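PDB 4HXF: peptidase S9 prolyl oligopeptidase catalytic domain-containing protein from Pyrococcus horikoshii, which probably cleaves peptides as a serine peptidase of the prolyl oligopeptidase family, working as a self-compartmentalizing hexamer. Local coordinates for residues N285-L288 and R294-A297; Y314-A319 and E324-D329; L495-F500 and W506-V511; Y547-D552 and G576-S581. All blocks are in the same frame, centred on the assembly; numbering follows the deposited sequence.

Interaction 1: residues N285-L288 and R294-A297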
# COMPACT_ATOMS: atom_id res chain seq x y z
N ASN A 285 -18.99 43.65 23.50
CA ASN A 285 -18.09 44.61 24.13
C ASN A 285 -17.44 44.02 25.37
O ASN A 285 -18.11 43.25 26.07
CB ASN A 285 -18.83 45.90 24.53
CG ASN A 285 -19.32 46.71 23.33
OD1 ASN A 285 -18.59 46.84 22.32
ND2 ASN A 285 -20.59 47.17 23.42
N LEU A 286 -16.19 44.34 25.64
CA LEU A 286 -15.35 43.86 26.77
C LEU A 286 -15.29 44.83 27.94
O LEU A 286 -15.08 46.05 27.80
CB LEU A 286 -13.88 43.60 26.28
CG LEU A 286 -12.89 43.03 27.33
CD1 LEU A 286 -13.36 41.62 27.83
CD2 LEU A 286 -11.53 42.87 26.64
N TYR A 287 -15.55 44.25 29.11
CA TYR A 287 -15.55 44.92 30.40
C TYR A 287 -14.71 44.12 31.39
O TYR A 287 -14.39 42.97 31.18
CB TYR A 287 -17.01 44.97 30.94
CG TYR A 287 -17.95 45.77 30.08
CD1 TYR A 287 -18.61 45.19 29.05
CD2 TYR A 287 -18.09 47.13 30.23
CE1 TYR A 287 -19.45 45.95 28.24
CE2 TYR A 287 -18.89 47.92 29.38
CZ TYR A 287 -19.61 47.27 28.40
OH TYR A 287 -20.42 48.04 27.61
N LEU A 288 -14.44 44.81 32.51
CA LEU A 288 -13.82 44.26 33.70
C LEU A 288 -14.75 44.56 34.90
O LEU A 288 -15.35 45.61 34.96
CB LEU A 288 -12.44 44.99 33.94
CG LEU A 288 -11.96 45.22 35.40
CD1 LEU A 288 -11.44 43.86 35.83
CD2 LEU A 288 -10.90 46.25 35.60
N ARG A 294 -16.19 48.22 34.69
CA ARG A 294 -15.38 49.19 33.95
C ARG A 294 -15.32 48.81 32.45
O ARG A 294 -15.09 47.70 32.14
CB ARG A 294 -14.00 49.22 34.53
CG ARG A 294 -14.14 49.47 36.06
CD ARG A 294 -12.98 50.14 36.72
NE ARG A 294 -13.14 50.13 38.19
CZ ARG A 294 -13.71 51.10 38.93
NH1 ARG A 294 -14.24 52.20 38.39
NH2 ARG A 294 -13.77 50.94 40.25
N GLU A 295 -15.49 49.81 31.59
CA GLU A 295 -15.36 49.61 30.15
C GLU A 295 -13.92 49.38 29.75
O GLU A 295 -13.03 50.08 30.20
CB GLU A 295 -15.90 50.83 29.42
CG GLU A 295 -15.98 50.76 27.91
CD GLU A 295 -16.37 52.11 27.32
OE1 GLU A 295 -15.69 52.54 26.39
OE2 GLU A 295 -17.34 52.70 27.80
N ILE A 296 -13.69 48.35 28.91
CA ILE A 296 -12.37 48.11 28.34
C ILE A 296 -12.33 48.31 26.82
O ILE A 296 -11.58 49.13 26.34
CB ILE A 296 -11.78 46.72 28.64
CG1 ILE A 296 -11.84 46.38 30.11
CG2 ILE A 296 -10.35 46.73 28.22
CD1 ILE A 296 -10.89 47.27 30.90
N ALA A 297 -13.18 47.64 26.05
CA ALA A 297 -13.18 47.74 24.60
C ALA A 297 -14.63 47.72 24.17
O ALA A 297 -15.24 46.62 23.99
CB ALA A 297 -12.34 46.61 23.93

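Interaction 2: residues Y314-A319 and E324-D329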
# COMPACT_ATOMS: atom_id res chain seq x y z
N TYR A 314 -7.06 40.45 23.60
CA TYR A 314 -8.35 40.07 23.04
C TYR A 314 -8.33 40.12 21.54
O TYR A 314 -7.60 40.83 20.90
CB TYR A 314 -9.44 40.99 23.63
CG TYR A 314 -9.25 42.47 23.51
CD1 TYR A 314 -8.61 43.18 24.53
CD2 TYR A 314 -9.73 43.19 22.40
CE1 TYR A 314 -8.44 44.53 24.45
CE2 TYR A 314 -9.58 44.59 22.31
CZ TYR A 314 -8.97 45.25 23.39
OH TYR A 314 -8.82 46.59 23.32
N LEU A 315 -9.25 39.36 20.99
CA LEU A 315 -9.46 39.34 19.52
C LEU A 315 -10.68 40.21 19.21
O LEU A 315 -11.75 39.99 19.80
CB LEU A 315 -9.78 37.91 19.08
CG LEU A 315 -8.71 36.85 19.01
CD1 LEU A 315 -9.17 35.46 18.65
CD2 LEU A 315 -7.58 37.29 18.00
N LYS A 316 -10.53 41.17 18.29
CA LYS A 316 -11.60 42.10 17.91
C LYS A 316 -11.86 41.89 16.40
O LYS A 316 -10.89 41.93 15.59
CB LYS A 316 -11.21 43.51 18.20
CG LYS A 316 -12.32 44.53 17.72
CD LYS A 316 -11.80 45.87 17.29
CE LYS A 316 -11.02 46.60 18.36
NZ LYS A 316 -10.66 48.00 17.94
N GLU A 317 -13.11 41.58 16.06
CA GLU A 317 -13.57 41.55 14.69
C GLU A 317 -14.47 42.77 14.46
O GLU A 317 -15.10 43.24 15.39
CB GLU A 317 -14.32 40.25 14.51
CG GLU A 317 -14.95 39.97 13.22
CD GLU A 317 -15.27 38.52 13.08
OE1 GLU A 317 -16.36 38.25 12.62
OE2 GLU A 317 -14.45 37.62 13.40
N THR A 318 -14.60 43.22 13.21
CA THR A 318 -15.47 44.32 12.82
C THR A 318 -16.28 43.91 11.57
O THR A 318 -16.12 42.80 11.08
CB THR A 318 -14.67 45.60 12.52
OG1 THR A 318 -13.92 45.34 11.30
CG2 THR A 318 -13.70 45.92 13.71
N ALA A 319 -17.24 44.76 11.13
CA ALA A 319 -18.05 44.47 9.95
C ALA A 319 -17.17 44.26 8.72
O ALA A 319 -17.59 43.51 7.84
CB ALA A 319 -19.04 45.57 9.65
N GLU A 324 -8.49 40.38 14.61
CA GLU A 324 -7.08 40.56 14.86
C GLU A 324 -6.90 40.64 16.37
O GLU A 324 -7.83 40.93 17.11
CB GLU A 324 -6.49 41.85 14.19
CG GLU A 324 -6.56 41.91 12.68
CD GLU A 324 -5.58 41.02 11.92
OE1 GLU A 324 -5.76 40.90 10.69
OE2 GLU A 324 -4.59 40.47 12.53
N LEU A 325 -5.66 40.54 16.84
CA LEU A 325 -5.36 40.55 18.28
C LEU A 325 -4.94 41.92 18.71
O LEU A 325 -4.24 42.68 17.97
CB LEU A 325 -4.23 39.55 18.64
CG LEU A 325 -3.98 39.17 20.11
CD1 LEU A 325 -5.15 38.35 20.69
CD2 LEU A 325 -2.60 38.43 20.12
N TYR A 326 -5.41 42.22 19.89
CA TYR A 326 -5.13 43.47 20.59
C TYR A 326 -4.73 43.28 22.06
O TYR A 326 -4.94 42.24 22.70
CB TYR A 326 -6.44 44.30 20.62
CG TYR A 326 -6.93 44.76 19.27
CD1 TYR A 326 -7.50 43.85 18.38
CD2 TYR A 326 -6.71 46.04 18.83
CE1 TYR A 326 -7.88 44.24 17.12
CE2 TYR A 326 -7.09 46.47 17.55
CZ TYR A 326 -7.69 45.57 16.71
OH TYR A 326 -8.03 45.96 15.45
N LEU A 327 -4.02 44.25 22.55
CA LEU A 327 -3.57 44.27 23.97
C LEU A 327 -4.17 45.57 24.61
O LEU A 327 -4.29 46.60 23.97
CB LEU A 327 -2.03 44.25 24.02
CG LEU A 327 -1.22 44.65 25.27
CD1 LEU A 327 -1.21 43.62 26.38
CD2 LEU A 327 0.23 44.87 24.88
N TRP A 328 -4.58 45.51 25.88
CA TRP A 328 -5.09 46.70 26.56
C TRP A 328 -4.25 46.87 27.80
O TRP A 328 -4.12 45.92 28.60
CB TRP A 328 -6.61 46.61 26.91
CG TRP A 328 -7.20 47.91 27.46
CD1 TRP A 328 -7.78 48.97 26.77
CD2 TRP A 328 -7.26 48.27 28.85
NE1 TRP A 328 -8.19 49.96 27.62
CE2 TRP A 328 -7.85 49.63 28.90
CE3 TRP A 328 -6.89 47.65 30.03
CZ2 TRP A 328 -8.08 50.28 30.10
CZ3 TRP A 328 -7.12 48.34 31.24
CH2 TRP A 328 -7.72 49.62 31.26
N ASP A 329 -3.66 48.04 27.93
CA ASP A 329 -2.76 48.40 29.06
C ASP A 329 -3.13 49.77 29.62
O ASP A 329 -2.25 50.52 30.02
CB ASP A 329 -1.28 48.44 28.57
CG ASP A 329 -1.03 49.52 27.47
OD1 ASP A 329 -1.83 50.49 27.36
OD2 ASP A 329 -0.03 49.39 26.73
O HOH W 1 -9.70 44.00 14.32
O HOH W 2 -9.47 48.31 15.43

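Interaction 3: residues L495-F500 and W506-V511. With Y3A (N-[(benzyloxy)carbonyl]glycyl-N-[(2S,3R)-4-chloro-3-hydroxy-1-phenylbutan-2-yl]glycinamide), chain B.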
# COMPACT_ATOMS: atom_id res chain seq x y z
N LEU A 495 -43.61 21.14 14.39
CA LEU A 495 -43.86 19.94 15.15
C LEU A 495 -42.74 18.94 14.96
O LEU A 495 -42.29 18.29 15.92
CB LEU A 495 -45.18 19.24 14.77
CG LEU A 495 -45.61 18.13 15.71
CD1 LEU A 495 -45.85 18.56 17.15
CD2 LEU A 495 -46.87 17.42 15.29
N THR A 496 -42.19 18.81 13.73
CA THR A 496 -41.03 17.94 13.54
C THR A 496 -39.76 18.48 14.16
O THR A 496 -38.82 17.74 14.48
CB THR A 496 -40.84 17.52 12.07
OG1 THR A 496 -40.52 18.68 11.32
CG2 THR A 496 -42.13 16.84 11.59
N SER A 497 -39.62 19.83 14.26
CA SER A 497 -38.52 20.36 15.02
C SER A 497 -38.60 19.87 16.47
O SER A 497 -37.63 19.38 17.05
CB SER A 497 -38.56 21.90 14.94
OG SER A 497 -37.56 22.49 15.83
N TYR A 498 -39.75 20.03 17.11
CA TYR A 498 -39.96 19.50 18.47
C TYR A 498 -39.47 18.08 18.67
O TYR A 498 -38.76 17.72 19.56
CB TYR A 498 -41.42 19.68 18.91
CG TYR A 498 -41.84 18.80 20.07
CD1 TYR A 498 -41.29 18.95 21.36
CD2 TYR A 498 -42.72 17.80 19.89
CE1 TYR A 498 -41.65 18.13 22.35
CE2 TYR A 498 -43.10 16.97 20.91
CZ TYR A 498 -42.56 17.10 22.12
OH TYR A 498 -42.94 16.23 23.12
N ALA A 499 -40.01 17.18 17.77
CA ALA A 499 -39.85 15.77 17.96
C ALA A 499 -38.59 15.12 17.35
O ALA A 499 -38.22 14.07 17.84
CB ALA A 499 -41.12 15.01 17.45
N PHE A 500 -38.00 15.75 16.35
CA PHE A 500 -36.83 15.22 15.66
C PHE A 500 -35.52 15.87 15.95
O PHE A 500 -34.48 15.20 15.87
CB PHE A 500 -37.17 15.27 14.16
CG PHE A 500 -36.35 14.35 13.24
CD1 PHE A 500 -35.97 13.07 13.60
CD2 PHE A 500 -36.15 14.74 11.90
CE1 PHE A 500 -35.31 12.27 12.68
CE2 PHE A 500 -35.51 13.91 10.99
CZ PHE A 500 -35.02 12.69 11.40
N TRP A 506 -37.21 20.40 24.49
CA TRP A 506 -37.34 21.50 25.44
C TRP A 506 -37.37 22.82 24.77
O TRP A 506 -38.19 23.65 25.18
CB TRP A 506 -36.22 21.35 26.48
CG TRP A 506 -34.87 21.22 25.90
CD1 TRP A 506 -34.21 20.07 25.56
CD2 TRP A 506 -33.99 22.28 25.61
NE1 TRP A 506 -32.97 20.37 25.04
CE2 TRP A 506 -32.77 21.65 25.06
CE3 TRP A 506 -34.05 23.69 25.74
CZ2 TRP A 506 -31.74 22.37 24.65
CZ3 TRP A 506 -32.97 24.41 25.31
CH2 TRP A 506 -31.85 23.76 24.76
N PHE A 507 -36.60 23.07 23.73
CA PHE A 507 -36.55 24.39 23.18
C PHE A 507 -37.82 24.78 22.39
O PHE A 507 -38.27 25.90 22.54
CB PHE A 507 -35.34 24.63 22.33
CG PHE A 507 -35.01 26.10 22.09
CD1 PHE A 507 -34.93 27.01 23.18
CD2 PHE A 507 -34.86 26.58 20.83
CE1 PHE A 507 -34.66 28.36 22.93
CE2 PHE A 507 -34.55 27.92 20.57
CZ PHE A 507 -34.47 28.81 21.63
N ASP A 508 -38.39 23.87 21.62
CA ASP A 508 -39.61 24.20 20.92
C ASP A 508 -40.75 24.49 21.90
O ASP A 508 -41.62 25.31 21.63
CB ASP A 508 -40.07 23.09 19.92
CG ASP A 508 -39.33 23.09 18.62
OD1 ASP A 508 -38.16 22.93 18.58
OD2 ASP A 508 -40.07 23.17 17.66
N LYS A 509 -40.78 23.78 23.02
CA LYS A 509 -41.82 24.03 24.08
C LYS A 509 -41.81 25.51 24.49
O LYS A 509 -42.89 26.10 24.77
CB LYS A 509 -41.74 23.10 25.28
CG LYS A 509 -42.23 21.68 24.93
CD LYS A 509 -42.32 20.81 26.16
CE LYS A 509 -42.68 19.35 25.82
NZ LYS A 509 -42.55 18.44 26.99
N GLU A 510 -40.61 26.04 24.57
CA GLU A 510 -40.40 27.42 24.98
C GLU A 510 -40.69 28.42 23.84
O GLU A 510 -41.43 29.38 24.01
CB GLU A 510 -38.95 27.57 25.43
CG GLU A 510 -38.54 29.00 25.75
CD GLU A 510 -37.24 29.10 26.51
OE1 GLU A 510 -36.59 30.15 26.21
OE2 GLU A 510 -37.08 28.31 27.50
N VAL A 511 -40.10 28.13 22.65
CA VAL A 511 -40.18 29.13 21.57
C VAL A 511 -41.52 29.11 20.78
O VAL A 511 -42.02 30.15 20.32
CB VAL A 511 -38.94 29.07 20.62
CG1 VAL A 511 -39.09 30.12 19.51
CG2 VAL A 511 -37.71 29.30 21.47
N3 Y3A B . -29.26 28.19 19.50
CA3 Y3A B . -30.63 28.24 18.95
C3 Y3A B . -30.54 27.47 17.62
O3 Y3A B . -29.71 26.66 17.28
C4 Y3A B . -30.56 28.25 14.31
O4 Y3A B . -31.00 29.55 14.37
CA4 Y3A B . -31.45 27.40 15.20
N4 Y3A B . -31.46 28.08 16.52
CB4 Y3A B . -32.97 27.44 14.87
CG4 Y3A B . -33.81 26.61 15.78
CD1 Y3A B . -33.73 25.22 15.91
CD2 Y3A B . -34.81 27.24 16.52
CE1 Y3A B . -34.54 24.48 16.75
CE2 Y3A B . -35.63 26.52 17.38
CZ4 Y3A B . -35.48 25.17 17.51
C15 Y3A B . -29.03 27.88 14.33

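Interaction 4: residues Y547-D552 and G576-S581. With Y3A (N-[(benzyloxy)carbonyl]glycyl-N-[(2S,3R)-4-chloro-3-hydroxy-1-phenylbutan-2-yl]glycinamide), chain B.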
# COMPACT_ATOMS: atom_id res chain seq x y z
N TYR A 547 -28.26 18.38 12.85
CA TYR A 547 -29.26 17.80 13.78
C TYR A 547 -30.04 18.85 14.55
O TYR A 547 -30.99 18.51 15.31
CB TYR A 547 -28.63 16.78 14.69
CG TYR A 547 -27.83 15.72 13.88
CD1 TYR A 547 -26.55 15.38 14.26
CD2 TYR A 547 -28.35 15.17 12.74
CE1 TYR A 547 -25.82 14.49 13.51
CE2 TYR A 547 -27.59 14.26 11.96
CZ TYR A 547 -26.33 13.94 12.39
OH TYR A 547 -25.52 13.06 11.63
N ARG A 548 -29.64 20.10 14.42
CA ARG A 548 -30.36 21.22 14.99
C ARG A 548 -31.64 21.55 14.26
O ARG A 548 -32.65 21.75 14.87
CB ARG A 548 -29.45 22.45 15.00
CG ARG A 548 -30.02 23.73 15.62
CD ARG A 548 -30.56 23.62 17.08
NE ARG A 548 -29.66 22.82 17.87
CZ ARG A 548 -28.50 23.24 18.35
NH1 ARG A 548 -27.64 22.36 18.90
NH2 ARG A 548 -28.22 24.55 18.30
N CYS A 549 -31.52 21.52 12.92
CA CYS A 549 -32.63 21.61 11.99
C CYS A 549 -32.43 20.44 11.02
O CYS A 549 -31.73 20.57 9.99
CB CYS A 549 -32.70 22.91 11.24
SG CYS A 549 -32.94 24.36 12.34
N PRO A 550 -33.06 19.33 11.34
CA PRO A 550 -32.85 18.19 10.47
C PRO A 550 -33.41 18.36 9.07
O PRO A 550 -34.13 19.28 8.75
CB PRO A 550 -33.53 17.02 11.21
CG PRO A 550 -33.58 17.45 12.66
CD PRO A 550 -33.77 18.93 12.60
N LEU A 551 -32.94 17.44 8.22
CA LEU A 551 -33.22 17.46 6.74
C LEU A 551 -34.66 17.67 6.36
O LEU A 551 -34.94 18.33 5.36
CB LEU A 551 -32.64 16.22 6.12
CG LEU A 551 -32.81 16.19 4.55
CD1 LEU A 551 -32.08 17.33 3.80
CD2 LEU A 551 -32.35 14.76 4.05
N ASP A 552 -35.59 17.05 7.09
CA ASP A 552 -37.01 17.14 6.84
C ASP A 552 -37.45 18.60 6.69
O ASP A 552 -38.31 18.94 5.88
CB ASP A 552 -37.87 16.40 7.87
CG ASP A 552 -37.80 17.02 9.23
OD1 ASP A 552 -38.88 17.28 9.77
OD2 ASP A 552 -36.65 17.23 9.74
N GLY A 576 -21.65 18.10 6.84
CA GLY A 576 -21.79 19.38 7.47
C GLY A 576 -22.93 19.45 8.49
O GLY A 576 -24.06 19.03 8.24
N ALA A 577 -22.66 20.11 9.61
CA ALA A 577 -23.65 20.37 10.69
C ALA A 577 -24.34 21.69 10.42
O ALA A 577 -24.31 22.26 9.27
CB ALA A 577 -22.97 20.28 12.07
N HIS A 578 -25.03 22.19 11.41
CA HIS A 578 -25.84 23.40 11.30
C HIS A 578 -25.04 24.59 10.81
O HIS A 578 -25.52 25.38 9.99
CB HIS A 578 -26.44 23.64 12.69
CG HIS A 578 -27.56 24.66 12.75
ND1 HIS A 578 -28.74 24.60 11.98
CD2 HIS A 578 -27.71 25.73 13.65
CE1 HIS A 578 -29.54 25.62 12.31
NE2 HIS A 578 -28.91 26.33 13.36
N GLY A 579 -23.80 24.65 11.26
CA GLY A 579 -22.90 25.77 10.93
C GLY A 579 -22.02 25.55 9.70
O GLY A 579 -21.02 26.25 9.57
N HIS A 580 -22.37 24.62 8.81
CA HIS A 580 -21.48 24.24 7.70
C HIS A 580 -21.12 25.38 6.76
O HIS A 580 -20.06 25.29 6.14
CB HIS A 580 -22.10 23.11 6.91
CG HIS A 580 -23.32 23.52 6.10
ND1 HIS A 580 -23.31 23.61 4.73
CD2 HIS A 580 -24.64 23.70 6.50
CE1 HIS A 580 -24.54 23.93 4.27
NE2 HIS A 580 -25.37 24.03 5.37
N SER A 581 -21.91 26.47 6.75
CA SER A 581 -21.66 27.56 5.79
C SER A 581 -20.28 28.17 6.17
O SER A 581 -19.55 28.68 5.30
CB SER A 581 -22.79 28.58 5.84
OG SER A 581 -22.87 29.11 7.17
N3 Y3A B . -29.26 28.19 19.50
CA3 Y3A B . -30.63 28.24 18.95
C3 Y3A B . -30.54 27.47 17.62
O3 Y3A B . -29.71 26.66 17.28
C4 Y3A B . -30.56 28.25 14.31
O4 Y3A B . -31.00 29.55 14.37
CA4 Y3A B . -31.45 27.40 15.20
N4 Y3A B . -31.46 28.08 16.52
CB4 Y3A B . -32.97 27.44 14.87
CG4 Y3A B . -33.81 26.61 15.78
CD1 Y3A B . -33.73 25.22 15.91
CD2 Y3A B . -34.81 27.24 16.52
CE1 Y3A B . -34.54 24.48 16.75
CE2 Y3A B . -35.63 26.52 17.38
CZ4 Y3A B . -35.48 25.17 17.51
C15 Y3A B . -29.03 27.88 14.33

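Interaction 1: residues N285-L288 and R294-A297
Two successive backbone donors, I296 N and A297 N, converge on the carbonyl of L286 from the same face of its plane. I296 N lies 2.9 Å from L286 O, and A297 N lies 3.0 Å from L286 O along a straighter N-H direction (166° against 150°). L286 N answers with a bond to A297 O, so one residue of strand 283-289 is matched by two of its neighbour. Beyond this point the regular antiparallel pattern returns: L288 N donates to R294 O at 3.0 Å, and R294 N to L288 O at 2.8 Å.

The tight part lies round L286 and A297, both buried, where L286 CB meets A297 CB at 4.1 Å. With its CG anti to the backbone N (chi1 -177°), L286 sends its branch past I296, and I303 and Y314 from the next sheet cover the same face. On the face of Y287 and E295, the phenol ring has R294 O at its edge, and Y287 CD2 packs 3.7 Å from E295 CA. The polar ends of Y287 and N285 share E280 OE1 as partner, and N285 OD1 takes a further bond from G299 N.

The solvent side is looser. E295 has only its CB near the ring, at 4.2 Å from Y287 CE2, and its extended chain carries the carboxylate outward. R294 leads away from the strand pair, and its NE forms a salt bridge with D290 at the hairpin turn. The whole is a hairpin with a classic beta bulge, closing the outer edge of a four-stranded antiparallel blade of the beta-propeller.

Interaction 2: residues Y314-A319 and E324-D329
The Y314 ring carries Y326 CB over one face, 3.9 Å from the Y314 ring centroid, and meets W328 CB at its edge, where Y314 CE1 is 3.7 Å from W328 CB. The Y326 ring in turn has K316 CE over one face, 4.0 Å from the Y326 ring centroid, while Y314 O and a water lie in its plane at the edge. The two tyrosine rings are nearly parallel, 10° apart, but slid so far that they barely overlap; Y314 meets its neighbour mainly through the CH-pi contact of Y326 CB. Y314 is turned under its neighbour by its first torsion (chi1 54°), with CG between the backbone N and the carbonyl carbon.

K316 bends at its second and third torsions and folds back along Y326. Its NZ makes an off-centre cation-pi contact, 4.4 Å from the Y326 ring centroid, and also a salt bridge with E332, whose other oxygen bonds Y314 OH. Two waters tie the phenol down: one donates to K316 O and the other accepts from K316 NZ at 2.8 Å, and each also bonds Y326 OH. The backbones add paired bonds at Y314-Y326 and K316-E324. On the other face of the hairpin L315 CD2 touches L325 CD1 at 3.8 Å, and both leucines pack on P20 of strand 16-23, where the last propeller blade meets the first.

The hairpin thus has two chemistries: an apolar leucine face, and a face of tyrosines with K316 and E324, where the lysine charge is probably shared among a ring, a water and a carboxylate, holding K316 beside the phenol.

Interaction 3: residues L495-F500 and W506-V511
Helices 494-500 and 504-511 form one wall of the inhibitor pocket, joined there by S497 and D508. The short segments run roughly antiparallel, their axes 146° apart and 8.6 Å from each other at closest approach. The central contact is a hydrogen bond from S497 OG to D508 OD1, 2.8 Å long, received on the syn lone pair of the carboxylate. S497 holds its OG anti to the backbone N (chi1 173°), which points the hydroxyl across the gap between the helices. The second carboxylate oxygen, D508 OD2, comes near Y498 N, but at too poor an angle to count as a bond. Next to it Y498 CB and D508 CB touch at 3.8 Å.

Further along, Y498 CE1 lies 3.8 Å from K509 CE, the extended lysine crossing the phenol. Both polar ends, Y498 OH and K509 NZ, go to D563 of the second subunit, so this flank of the contact also belongs to a subunit interface.

On the ligand side the phenyl group of Y3A approaches the edge of F507, with Y3A CE2 3.5 Å from F507 CD2; V511 covers one face of that ring. D508 OD1 lies 3.7 Å from Y3A CZ4, and S497 OG lies 3.7 Å from Y3A CE1. Were D508 replaced by an alanine, S497 OG would probably be left without its acceptor and a gap would open beside the phenyl group. A phenyl group held beside two helices, near the reactive centre, is consistent with an S1 specificity pocket, as in the catalytic domain of prolyl oligopeptidases.

Interaction 4: residues Y547-D552 and G576-S581
H578, the residue most covered here, lies with one imidazole face beneath the aliphatic part of R548. R548 CG stands almost over the centre, 3.6 Å from the H578 ring centroid and 10° off the normal, a CH-pi contact. R548 then bends at chi2 and chi3 (55° and 42°), swinging its guanidinium past the ring so that R548 NH2 donates to Y3A O3 at 2.8 Å; O3 lies in the guanidinium plane. D502 engages NE in a salt bridge. C549 adds an oblique sulfur contact, its SG 3.6 Å from H578 CE1, and also touches the phenyl ring of the inhibitor.

H578 NE2 is covalently bonded to Y3A C15 (1.8 Å), and H578 ND1 bonds D546, consistent with a Ser-His-Asp triad completed by S466. With an alanine in place of R548, Y3A O3 is likely to lose its charged donor, and the imidazole the methylene that covers its face.

The R548 segment is the loop between strand 538-543 of the alpha/beta-hydrolase sheet and helix 552-563; the H578 segment follows edge strand 568-573 and runs into helix 580-583.

From the N terminus the four contacts follow one another in series; none nests within or crosses another. Interaction 1 closes a tight hairpin in one propeller blade, and interaction 2 closes a hairpin between the two inner strands of the following blade. These two touch directly, Y314 lying against L286 and A297, so they join adjacent blades. The chain then passes into the hydrolase domain, where interaction 3 closes a short helix-loop-helix excursion and interaction 4 a longer loop containing a helix and a strand. These also meet: T496 probably hydrogen-bonds D552, F500 packs on P550, and both contacts reach the inhibitor and the second subunit. The propeller pair touches neither of them.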